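Local coordinates for protein putative thioesterase (Escherichia coli, PDB 5UGZ) that is a type II thioesterase that hydrolytically releases intermediates from the colibactin NRPS/PKS assembly line, at residues 58-63 and 172-177; 29-34 and 234-239; 147-152 and 160-165; 67-70 and 74-77. One frame throughout, in Å; residues are numbered along the deposited sequence.

Contact 1: residues 58-63 and 172-177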
loop_
_atom_site.group_PDB
_atom_site.type_symbol
_atom_site.label_atom_id
_atom_site.label_comp_id
_atom_site.label_asym_id
_atom_site.label_seq_id
_atom_site.Cartn_x
_atom_site.Cartn_y
_atom_site.Cartn_z
ATOM N N ALA A 58 -9.642 -6.787 6.007
ATOM C CA ALA A 58 -10.918 -7.383 6.358
ATOM C C ALA A 58 -12.046 -6.794 5.516
ATOM O O ALA A 58 -12.021 -5.623 5.132
ATOM C CB ALA A 58 -11.208 -7.170 7.844
ATOM N N GLY A 59 -13.038 -7.629 5.220
ATOM C CA GLY A 59 -14.245 -7.198 4.544
ATOM C C GLY A 59 -14.178 -7.108 3.035
ATOM O O GLY A 59 -15.040 -6.463 2.435
ATOM N N ARG A 60 -13.178 -7.708 2.398
ATOM C CA ARG A 60 -13.187 -7.820 0.946
ATOM C C ARG A 60 -12.346 -9.033 0.571
ATOM O O ARG A 60 -11.658 -9.611 1.414
ATOM C CB ARG A 60 -12.711 -6.517 0.284
ATOM C CG ARG A 60 -11.212 -6.401 -0.027
ATOM C CD ARG A 60 -10.366 -6.104 1.189
ATOM N NE ARG A 60 -10.908 -5.063 2.060
ATOM C CZ ARG A 60 -10.760 -3.753 1.882
ATOM N NH1 ARG A 60 -10.101 -3.285 0.837
ATOM N NH2 ARG A 60 -11.278 -2.908 2.772
ATOM N N GLY A 61 -12.441 -9.445 -0.694
ATOM C CA GLY A 61 -11.624 -10.555 -1.158
ATOM C C GLY A 61 -11.895 -11.831 -0.384
ATOM O O GLY A 61 -13.038 -12.197 -0.123
ATOM N N THR A 62 -10.821 -12.526 -0.010
ATOM C CA THR A 62 -10.964 -13.775 0.725
ATOM C C THR A 62 -11.472 -13.563 2.143
ATOM O O THR A 62 -11.832 -14.536 2.815
ATOM C CB THR A 62 -9.633 -14.527 0.767
ATOM O OG1 THR A 62 -8.654 -13.737 1.455
ATOM C CG2 THR A 62 -9.138 -14.806 -0.632
ATOM N N ARG A 63 -11.533 -12.323 2.607
ATOM C CA ARG A 63 -11.984 -12.033 3.957
ATOM C C ARG A 63 -13.240 -11.172 3.901
ATOM O O ARG A 63 -13.450 -10.282 4.725
ATOM C CB ARG A 63 -10.853 -11.399 4.775
ATOM C CG ARG A 63 -9.657 -12.352 4.943
ATOM C CD ARG A 63 -8.559 -11.835 5.856
ATOM N NE ARG A 63 -9.039 -11.660 7.217
ATOM C CZ ARG A 63 -8.868 -10.567 7.944
ATOM N NH1 ARG A 63 -8.195 -9.524 7.468
ATOM N NH2 ARG A 63 -9.370 -10.521 9.167
ATOM N N THR A 172 -19.283 -0.378 -3.601
ATOM C CA THR A 172 -19.198 0.974 -3.056
ATOM C C THR A 172 -18.893 1.010 -1.564
ATOM O O THR A 172 -17.978 1.752 -1.163
ATOM C CB THR A 172 -20.486 1.718 -3.406
ATOM O OG1 THR A 172 -20.430 2.071 -4.791
ATOM C CG2 THR A 172 -20.621 2.983 -2.560
ATOM N N PRO A 173 -19.587 0.265 -0.699
ATOM C CA PRO A 173 -19.257 0.317 0.737
ATOM C C PRO A 173 -17.799 0.014 1.033
ATOM O O PRO A 173 -17.232 0.584 1.968
ATOM C CB PRO A 173 -20.177 -0.747 1.348
ATOM C CG PRO A 173 -21.255 -0.937 0.368
ATOM C CD PRO A 173 -20.685 -0.670 -0.985
ATOM N N ILE A 174 -17.176 -0.875 0.261
ATOM C CA ILE A 174 -15.809 -1.292 0.552
ATOM C C ILE A 174 -14.826 -0.154 0.284
ATOM O O ILE A 174 -14.043 0.215 1.161
ATOM C CB ILE A 174 -15.461 -2.559 -0.248
ATOM C CG1 ILE A 174 -16.330 -3.733 0.236
ATOM C CG2 ILE A 174 -13.995 -2.882 -0.117
ATOM C CD1 ILE A 174 -16.540 -4.795 -0.827
ATOM N N ILE A 175 -14.875 0.433 -0.918
ATOM C CA ILE A 175 -13.964 1.525 -1.269
ATOM C C ILE A 175 -14.240 2.778 -0.434
ATOM O O ILE A 175 -13.312 3.528 -0.108
ATOM C CB ILE A 175 -14.027 1.810 -2.794
ATOM C CG1 ILE A 175 -13.115 2.989 -3.180
ATOM C CG2 ILE A 175 -15.451 2.034 -3.269
ATOM C CD1 ILE A 175 -12.492 2.873 -4.573
ATOM N N LYS A 176 -15.503 3.017 -0.059
ATOM C CA LYS A 176 -15.832 4.172 0.775
ATOM C C LYS A 176 -15.257 4.022 2.174
ATOM O O LYS A 176 -14.783 4.999 2.769
ATOM C CB LYS A 176 -17.346 4.353 0.844
ATOM C CG LYS A 176 -17.787 5.749 1.206
ATOM C CD LYS A 176 -19.294 5.833 1.160
ATOM C CE LYS A 176 -19.784 7.267 1.163
ATOM N NZ LYS A 176 -21.261 7.287 1.326
ATOM N N ASN A 177 -15.298 2.801 2.714
ATOM C CA ASN A 177 -14.664 2.529 3.997
ATOM C C ASN A 177 -13.170 2.809 3.949
ATOM O O ASN A 177 -12.619 3.409 4.882
ATOM C CB ASN A 177 -14.899 1.079 4.411
ATOM C CG ASN A 177 -14.291 0.765 5.770
ATOM O OD1 ASN A 177 -13.106 0.439 5.882
ATOM N ND2 ASN A 177 -15.089 0.899 6.810
#
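A G1 beta bulge, in the loop that follows strand 50-54, sets G59 and R60 against I174 of helix 165-183. Its two backbone bonds both end on R63: G59 N gives to R63 O, and R63 N gives back to R60 O. G59 takes a positive phi of 83°, which favours glycine, and its carbonyl oxygen lies 3.7 Å from CG1 of I174.

R60 makes the broader half of the contact. CG2 of I174 sits over the centre of one guanidinium face, 3.8 Å above the plane, so a methyl group meets the flat side of the charge. The same CG2 is 3.9 Å from R60 CB, and it can touch both ends of the arginine because the chain folds back at chi2 (-77°) and chi3 (-45°). This brings together two parts of an alpha/beta-hydrolase fold: a loop leaving the central parallel sheet and one of the helices inserted between strands 121-125 and 198-203, consistent with the lid of type II thioesterases.

At the edge of the guanidinium, in its plane, NE makes a weak bond to A58 O at 3.3 Å. NH1 turns outside the two segments, to a salt bridge with D178 and a hydrogen bond to the carbonyl of G34, polar partners that probably limit the turning of the group.

Contact 2: residues 29-34 and 234-239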
loop_
_atom_site.group_PDB
_atom_site.type_symbol
_atom_site.label_atom_id
_atom_site.label_comp_id
_atom_site.label_asym_id
_atom_site.label_seq_id
_atom_site.Cartn_x
_atom_site.Cartn_y
_atom_site.Cartn_z
ATOM N N LEU A 29 0.268 -4.985 0.511
ATOM C CA LEU A 29 -1.013 -4.434 0.931
ATOM C C LEU A 29 -1.670 -3.697 -0.227
ATOM O O LEU A 29 -0.997 -2.933 -0.929
ATOM C CB LEU A 29 -0.835 -3.482 2.135
ATOM C CG LEU A 29 -0.495 -4.189 3.454
ATOM C CD1 LEU A 29 0.878 -4.817 3.392
ATOM C CD2 LEU A 29 -0.566 -3.233 4.636
ATOM N N PRO A 30 -2.967 -3.886 -0.455
ATOM C CA PRO A 30 -3.618 -3.285 -1.619
ATOM C C PRO A 30 -4.033 -1.832 -1.391
ATOM O O PRO A 30 -4.025 -1.303 -0.281
ATOM C CB PRO A 30 -4.842 -4.189 -1.825
ATOM C CG PRO A 30 -5.168 -4.683 -0.462
ATOM C CD PRO A 30 -3.875 -4.754 0.314
ATOM N N TYR A 31 -4.404 -1.182 -2.487
ATOM C CA TYR A 31 -4.903 0.183 -2.424
ATOM C C TYR A 31 -6.370 0.209 -1.981
ATOM O O TYR A 31 -6.979 -0.824 -1.700
ATOM C CB TYR A 31 -4.737 0.859 -3.774
ATOM C CG TYR A 31 -5.104 -0.033 -4.922
ATOM C CD1 TYR A 31 -6.389 -0.591 -5.018
ATOM C CD2 TYR A 31 -4.186 -0.320 -5.920
ATOM C CE1 TYR A 31 -6.733 -1.416 -6.066
ATOM C CE2 TYR A 31 -4.526 -1.136 -6.975
ATOM C CZ TYR A 31 -5.802 -1.679 -7.037
ATOM O OH TYR A 31 -6.136 -2.498 -8.073
ATOM N N SER A 32 -6.955 1.406 -1.933
ATOM C CA SER A 32 -8.326 1.576 -1.445
ATOM C C SER A 32 -9.334 0.856 -2.336
ATOM O O SER A 32 -9.303 0.998 -3.564
ATOM C CB SER A 32 -8.685 3.060 -1.357
ATOM O OG SER A 32 -7.895 3.727 -0.387
ATOM N N GLY A 33 -10.248 0.104 -1.710
ATOM C CA GLY A 33 -11.179 -0.745 -2.428
ATOM C C GLY A 33 -10.594 -2.046 -2.945
ATOM O O GLY A 33 -11.356 -2.915 -3.403
ATOM N N GLY A 34 -9.261 -2.214 -2.887
ATOM C CA GLY A 34 -8.617 -3.372 -3.467
ATOM C C GLY A 34 -8.545 -4.567 -2.529
ATOM O O GLY A 34 -8.831 -4.484 -1.328
ATOM N N ASP A 234 -0.755 6.895 -14.599
ATOM C CA ASP A 234 -1.683 7.455 -13.631
ATOM C C ASP A 234 -1.548 6.763 -12.277
ATOM O O ASP A 234 -0.508 6.181 -11.963
ATOM C CB ASP A 234 -3.111 7.328 -14.154
ATOM C CG ASP A 234 -3.503 5.880 -14.417
ATOM O OD1 ASP A 234 -2.621 4.983 -14.413
ATOM O OD2 ASP A 234 -4.707 5.636 -14.631
ATOM N N HIS A 235 -2.604 6.815 -11.471
ATOM C CA HIS A 235 -2.552 6.201 -10.150
ATOM C C HIS A 235 -2.375 4.697 -10.238
ATOM O O HIS A 235 -1.766 4.090 -9.353
ATOM C CB HIS A 235 -3.826 6.536 -9.380
ATOM C CG HIS A 235 -3.802 6.118 -7.945
ATOM N ND1 HIS A 235 -2.904 6.632 -7.035
ATOM C CD2 HIS A 235 -4.591 5.259 -7.254
ATOM C CE1 HIS A 235 -3.129 6.096 -5.849
ATOM N NE2 HIS A 235 -4.149 5.261 -5.953
ATOM N N PHE A 236 -2.912 4.073 -11.279
ATOM C CA PHE A 236 -2.949 2.621 -11.351
ATOM C C PHE A 236 -1.860 2.069 -12.251
ATOM O O PHE A 236 -2.021 0.989 -12.827
ATOM C CB PHE A 236 -4.337 2.155 -11.783
ATOM C CG PHE A 236 -5.373 2.346 -10.717
ATOM C CD1 PHE A 236 -5.748 1.292 -9.907
ATOM C CD2 PHE A 236 -5.938 3.587 -10.499
ATOM C CE1 PHE A 236 -6.673 1.466 -8.928
ATOM C CE2 PHE A 236 -6.870 3.770 -9.507
ATOM C CZ PHE A 236 -7.232 2.709 -8.717
ATOM N N PHE A 237 -0.740 2.798 -12.358
ATOM C CA PHE A 237 0.476 2.236 -12.928
ATOM C C PHE A 237 0.876 0.953 -12.214
ATOM O O PHE A 237 1.497 0.082 -12.826
ATOM C CB PHE A 237 1.618 3.254 -12.852
ATOM C CG PHE A 237 2.137 3.470 -11.464
ATOM C CD1 PHE A 237 2.995 2.548 -10.879
ATOM C CD2 PHE A 237 1.760 4.577 -10.736
ATOM C CE1 PHE A 237 3.460 2.727 -9.601
ATOM C CE2 PHE A 237 2.227 4.762 -9.462
ATOM C CZ PHE A 237 3.079 3.833 -8.894
ATOM N N VAL A 238 0.529 0.813 -10.925
ATOM C CA VAL A 238 0.910 -0.384 -10.167
ATOM C C VAL A 238 0.335 -1.651 -10.798
ATOM O O VAL A 238 0.909 -2.739 -10.663
ATOM C CB VAL A 238 0.486 -0.252 -8.684
ATOM C CG1 VAL A 238 -1.032 -0.397 -8.535
ATOM C CG2 VAL A 238 1.223 -1.271 -7.798
ATOM N N ASP A 239 -0.806 -1.547 -11.473
ATOM C CA ASP A 239 -1.356 -2.696 -12.183
ATOM C C ASP A 239 -0.911 -2.728 -13.631
ATOM O O ASP A 239 -0.530 -3.785 -14.134
ATOM C CB ASP A 239 -2.891 -2.698 -12.159
ATOM C CG ASP A 239 -3.470 -2.855 -10.770
ATOM O OD1 ASP A 239 -3.242 -3.899 -10.122
ATOM O OD2 ASP A 239 -4.180 -1.929 -10.338
#
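The ring of Y31 meets three side chains of 234-239, and its packing is closest around the phenol end. F236 points its edge at one face of this ring in an edge-to-face (T-shaped) pair, centroids 5.1 Å apart and planes at 68°. CE1 of F236 does the touching, 3.8 Å from Y31 CZ and displaced toward the rim. In the ring plane, at the edge, V238 brings CG1 to 3.9 Å from Y31 CE2.

Beyond the rim the hydroxyl gives a hydrogen bond to D239, OH to OD2 at 3.0 Å, reaching the syn side 17° out of the carboxylate plane; ring and carboxylate stand nearly perpendicular. The other oxygen of D239 is taken by a salt bridge to K41. Y31 CG lies between its backbone N and carbonyl carbon (chi1 42°), which swings the ring across to the helix start. A leucine in place of Y31 would probably leave D239 OD2 without its hydroxyl partner and the F236 edge without an aromatic face.

V238 is the buried side of the contact; Y31, F236 and D239 keep some solvent exposure. Next to F236, H235 bonds D206 through ND1 and touches S98, consistent with the triad of an alpha/beta hydrolase. The Y31 loop leaves the end of strand 24-29, while V238 in helix 237-240 packs down on strands 91-97 and 121-125.

Contact 3: residues 147-152 and 160-165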
loop_
_atom_site.group_PDB
_atom_site.type_symbol
_atom_site.label_atom_id
_atom_site.label_comp_id
_atom_site.label_asym_id
_atom_site.label_seq_id
_atom_site.Cartn_x
_atom_site.Cartn_y
_atom_site.Cartn_z
ATOM N N PHE A 147 -20.077 10.223 -4.074
ATOM C CA PHE A 147 -18.728 9.743 -3.785
ATOM C C PHE A 147 -18.125 9.043 -4.999
ATOM O O PHE A 147 -17.044 9.410 -5.471
ATOM C CB PHE A 147 -18.771 8.805 -2.571
ATOM C CG PHE A 147 -17.450 8.159 -2.243
ATOM C CD1 PHE A 147 -16.479 8.851 -1.529
ATOM C CD2 PHE A 147 -17.187 6.854 -2.630
ATOM C CE1 PHE A 147 -15.252 8.257 -1.225
ATOM C CE2 PHE A 147 -15.963 6.254 -2.330
ATOM C CZ PHE A 147 -14.999 6.957 -1.623
ATOM N N MET A 148 -18.829 8.049 -5.542
ATOM C CA MET A 148 -18.272 7.263 -6.636
ATOM C C MET A 148 -18.041 8.105 -7.880
ATOM O O MET A 148 -17.092 7.845 -8.630
ATOM C CB MET A 148 -19.181 6.083 -6.955
ATOM C CG MET A 148 -19.304 5.086 -5.810
ATOM S SD MET A 148 -17.710 4.386 -5.344
ATOM C CE MET A 148 -17.245 3.586 -6.877
ATOM N N GLU A 149 -18.893 9.104 -8.128
ATOM C CA GLU A 149 -18.641 10.006 -9.244
ATOM C C GLU A 149 -17.375 10.815 -8.997
ATOM O O GLU A 149 -16.576 11.029 -9.914
ATOM C CB GLU A 149 -19.851 10.916 -9.478
ATOM C CG GLU A 149 -21.134 10.167 -9.879
ATOM C CD GLU A 149 -22.308 11.094 -10.216
ATOM O OE1 GLU A 149 -22.222 11.831 -11.220
ATOM O OE2 GLU A 149 -23.324 11.085 -9.479
ATOM N N GLU A 150 -17.151 11.232 -7.753
ATOM C CA GLU A 150 -15.959 12.021 -7.468
ATOM C C GLU A 150 -14.687 11.194 -7.606
ATOM O O GLU A 150 -13.661 11.707 -8.064
ATOM C CB GLU A 150 -16.037 12.624 -6.072
ATOM C CG GLU A 150 -14.860 13.520 -5.766
ATOM C CD GLU A 150 -14.792 14.743 -6.677
ATOM O OE1 GLU A 150 -15.841 15.180 -7.200
ATOM O OE2 GLU A 150 -13.684 15.277 -6.866
ATOM N N ILE A 151 -14.711 9.927 -7.188
ATOM C CA ILE A 151 -13.457 9.183 -7.229
ATOM C C ILE A 151 -13.188 8.669 -8.636
ATOM O O ILE A 151 -12.027 8.500 -9.021
ATOM C CB ILE A 151 -13.419 8.050 -6.182
ATOM C CG1 ILE A 151 -14.432 6.951 -6.489
ATOM C CG2 ILE A 151 -13.592 8.614 -4.764
ATOM C CD1 ILE A 151 -14.185 5.689 -5.673
ATOM N N VAL A 152 -14.234 8.428 -9.427
ATOM C CA VAL A 152 -14.040 8.216 -10.860
ATOM C C VAL A 152 -13.436 9.466 -11.491
ATOM O O VAL A 152 -12.540 9.382 -12.338
ATOM C CB VAL A 152 -15.367 7.808 -11.535
ATOM C CG1 VAL A 152 -15.424 8.293 -12.961
ATOM C CG2 VAL A 152 -15.543 6.297 -11.505
ATOM N N ASP A 160 -14.383 2.282 -15.777
ATOM C CA ASP A 160 -15.268 1.209 -16.204
ATOM C C ASP A 160 -16.017 0.581 -15.037
ATOM O O ASP A 160 -16.524 -0.540 -15.166
ATOM C CB ASP A 160 -14.475 0.143 -16.970
ATOM C CG ASP A 160 -13.536 -0.657 -16.074
ATOM O OD1 ASP A 160 -13.995 -1.658 -15.473
ATOM O OD2 ASP A 160 -12.340 -0.294 -15.980
ATOM N N VAL A 161 -16.085 1.281 -13.901
ATOM C CA VAL A 161 -16.784 0.753 -12.735
ATOM C C VAL A 161 -18.282 1.055 -12.806
ATOM O O VAL A 161 -19.100 0.293 -12.270
ATOM C CB VAL A 161 -16.166 1.314 -11.444
ATOM C CG1 VAL A 161 -17.248 1.464 -10.380
ATOM C CG2 VAL A 161 -15.039 0.408 -10.947
ATOM N N PHE A 162 -18.660 2.161 -13.453
ATOM C CA PHE A 162 -20.063 2.514 -13.640
ATOM C C PHE A 162 -20.739 1.697 -14.727
ATOM O O PHE A 162 -21.963 1.792 -14.871
ATOM C CB PHE A 162 -20.200 3.993 -13.996
ATOM C CG PHE A 162 -20.263 4.913 -12.811
ATOM C CD1 PHE A 162 -19.123 5.240 -12.108
ATOM C CD2 PHE A 162 -21.462 5.474 -12.422
ATOM C CE1 PHE A 162 -19.185 6.098 -11.027
ATOM C CE2 PHE A 162 -21.526 6.336 -11.350
ATOM C CZ PHE A 162 -20.389 6.646 -10.650
ATOM N N ARG A 163 -19.983 0.929 -15.513
ATOM C CA ARG A 163 -20.593 0.082 -16.534
ATOM C C ARG A 163 -21.515 -0.955 -15.905
ATOM O O ARG A 163 -22.689 -1.077 -16.278
ATOM C CB ARG A 163 -19.510 -0.603 -17.356
ATOM C CG ARG A 163 -18.223 0.177 -17.394
ATOM C CD ARG A 163 -18.417 1.521 -18.037
ATOM N NE ARG A 163 -17.200 1.922 -18.724
ATOM C CZ ARG A 163 -16.808 1.399 -19.880
ATOM N NH1 ARG A 163 -17.551 0.457 -20.460
ATOM N NH2 ARG A 163 -15.679 1.815 -20.454
ATOM N N ASN A 164 -21.003 -1.718 -14.953
ATOM C CA ASN A 164 -21.798 -2.715 -14.255
ATOM C C ASN A 164 -22.305 -2.086 -12.958
ATOM O O ASN A 164 -21.531 -1.846 -12.023
ATOM C CB ASN A 164 -20.981 -3.983 -14.004
ATOM C CG ASN A 164 -21.839 -5.137 -13.551
ATOM O OD1 ASN A 164 -23.061 -5.001 -13.424
ATOM N ND2 ASN A 164 -21.210 -6.287 -13.307
ATOM N N LYS A 165 -23.604 -1.778 -12.927
ATOM C CA LYS A 165 -24.221 -1.232 -11.729
ATOM C C LYS A 165 -24.460 -2.306 -10.677
ATOM O O LYS A 165 -24.616 -1.978 -9.494
ATOM C CB LYS A 165 -25.531 -0.529 -12.087
ATOM C CG LYS A 165 -25.422 0.384 -13.312
ATOM C CD LYS A 165 -26.710 1.178 -13.530
ATOM C CE LYS A 165 -26.787 1.806 -14.927
ATOM N NZ LYS A 165 -28.060 2.589 -15.086
#
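F162 pushes its ring edge against helix 144-154, over the turn from M148 to V152. CE1 lies 3.7 Å from V152 CG2 and, also near the ring plane, 3.6 Å from the carbonyl oxygen of M148, which already accepts the helix bond from V152 N. CZ reaches M148 CB at 3.9 Å. E149 comes in obliquely, the methylene CG 3.7 Å from CZ, so it is the aliphatic part of this glutamate that touches the ring.

The ring thus rests on one helix turn, with M148 and V152 a turn apart. Two successive helices of what is probably the lid of this type II thioesterase are joined here: 160-164 ends the connection from helix 144-154, and helix 165-183 starts at K165. N164 is the N-cap of the second helix, its OD1 making a weak bond to E166 N.

An alanine in place of F162 is likely to open a gap beside M148 and V152 and free the connection to shift against the helix. On the inner side M148 bends at chi2 (-59°) and chi3 (-61°), which carries CE round to within 4.1 Å of V161 CG1. Both of these side chains also touch M168 of helix 165-183.

Contact 4: residues 67-70 and 74-77. With BME (beta-mercaptoethanol), chain C.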
loop_
_atom_site.group_PDB
_atom_site.type_symbol
_atom_site.label_atom_id
_atom_site.label_comp_id
_atom_site.label_asym_id
_atom_site.label_seq_id
_atom_site.Cartn_x
_atom_site.Cartn_y
_atom_site.Cartn_z
ATOM N N PRO A 67 -16.019 -8.163 9.287
ATOM C CA PRO A 67 -16.448 -6.762 9.328
ATOM C C PRO A 67 -15.343 -5.841 8.838
ATOM O O PRO A 67 -14.159 -6.142 8.966
ATOM C CB PRO A 67 -16.762 -6.530 10.810
ATOM C CG PRO A 67 -17.043 -7.904 11.353
ATOM C CD PRO A 67 -16.093 -8.799 10.616
ATOM N N LEU A 68 -15.747 -4.713 8.256
ATOM C CA LEU A 68 -14.792 -3.722 7.780
ATOM C C LEU A 68 -14.139 -3.022 8.967
ATOM O O LEU A 68 -14.752 -2.859 10.022
ATOM C CB LEU A 68 -15.496 -2.712 6.853
ATOM C CG LEU A 68 -15.951 -3.252 5.469
ATOM C CD1 LEU A 68 -17.113 -2.455 4.855
ATOM C CD2 LEU A 68 -14.785 -3.297 4.474
ATOM N N CYS A 69 -12.887 -2.613 8.788
ATOM C CA CYS A 69 -12.144 -1.932 9.841
ATOM C C CYS A 69 -12.849 -0.653 10.278
ATOM O O CYS A 69 -13.602 -0.053 9.511
ATOM C CB CYS A 69 -10.721 -1.616 9.375
ATOM S SG CYS A 69 -9.553 -2.982 9.560
ATOM N N LEU A 70 -12.599 -0.241 11.517
ATOM C CA LEU A 70 -13.208 0.968 12.060
ATOM C C LEU A 70 -12.238 2.143 12.008
ATOM O O LEU A 70 -12.616 3.256 11.645
ATOM C CB LEU A 70 -13.674 0.733 13.498
ATOM C CG LEU A 70 -15.187 0.656 13.716
ATOM C CD1 LEU A 70 -15.683 1.873 14.481
ATOM C CD2 LEU A 70 -15.916 0.520 12.388
ATOM N N ASP A 74 -7.113 -0.044 14.186
ATOM C CA ASP A 74 -7.752 -1.363 14.148
ATOM C C ASP A 74 -7.386 -2.121 12.884
ATOM O O ASP A 74 -7.189 -3.342 12.918
ATOM C CB ASP A 74 -9.269 -1.244 14.223
ATOM C CG ASP A 74 -9.748 -0.769 15.562
ATOM O OD1 ASP A 74 -10.902 -0.308 15.652
ATOM O OD2 ASP A 74 -8.977 -0.854 16.526
ATOM N N ALA A 75 -7.332 -1.422 11.755
ATOM C CA ALA A 75 -6.943 -2.062 10.506
ATOM C C ALA A 75 -5.503 -2.562 10.549
ATOM O O ALA A 75 -5.198 -3.606 9.966
ATOM C CB ALA A 75 -7.149 -1.090 9.354
ATOM N N VAL A 76 -4.615 -1.848 11.245
ATOM C CA VAL A 76 -3.224 -2.286 11.375
ATOM C C VAL A 76 -3.121 -3.529 12.264
ATOM O O VAL A 76 -2.389 -4.471 11.950
ATOM C CB VAL A 76 -2.347 -1.142 11.911
ATOM C CG1 VAL A 76 -1.005 -1.684 12.284
ATOM C CG2 VAL A 76 -2.196 -0.055 10.859
ATOM N N ALA A 77 -3.824 -3.537 13.399
ATOM C CA ALA A 77 -3.877 -4.729 14.245
ATOM C C ALA A 77 -4.425 -5.931 13.483
ATOM O O ALA A 77 -3.962 -7.060 13.670
ATOM C CB ALA A 77 -4.733 -4.443 15.482
HETATM C C1 BME C . -11.824 -6.702 11.478
HETATM C C2 BME C . -12.030 -5.222 11.803
HETATM O O1 BME C . -12.998 -7.468 11.304
HETATM S S2 BME C . -10.440 -4.287 11.897
#
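The carboxylate of D74 is the flat group at this contact: its OD1 comes within 3.7 Å of L70 CB, and the same oxygen takes a weak hydrogen bond from T71, the residue that follows L70. Beyond CB the leucine turns away from the helix, so this outer part of the contact is a light touch between two exposed residues.

Deeper in, C69 lies against A75. The two CB atoms are 3.6 Å apart, a close approach. The sulphur is less secure: with SG anti to the carbonyl carbon (chi1 -84°) it is modelled too near A75 to be trusted in detail, and its place is best treated as doubtful.

Both segments belong to the crossover that runs from strand 50-54 through helix 72-83 to strand 91-97, a beta-alpha-beta connection passing strand 24-29 in the parallel sheet of the alpha/beta-hydrolase fold. Segment 67-70 is the approach to that helix and 74-77 is part of its first turns, so the chain doubles back on itself here. A75 also touches M103 of helix 99-113, and C69 touches L181 of helix 165-183.

A beta-mercaptoethanol molecule, probably from the crystallisation liquor, lies beside the bend. Its hydroxyl O1 gives a hydrogen bond to P67 O at 2.9 Å and lies 3.4 Å from CD of the proline ring. At its other end S2 is 3.5 Å from D74 O. Whether S2 is joined to C69 remains doubtful, since their separation suits neither a disulphide nor a plain contact.

How the contacts relate
Reading from the N terminus, the chain leaves strand 24-29 into 29-34, where contact 2 opens; it closes only at 234-239, near the last helix, and encloses everything else. Contact 1 opens after strand 50-54 and closes on helix 165-183, nested within contact 2. Inside contact 1 lie two short closures in series: contact 4 at the start of helix 72-83, then contact 3 between helix 144-154 and the loop leading to helix 165-183. None cross. Contact 1 is the junction: I175 packs on S32 and G33 of contact 2, N177 ND2 reaches C69 O of contact 4, and T172 and I175 pack on M148 and I151 of contact 3. Contacts 3 and 4 do not touch, their nearest atoms about 11 Å apart.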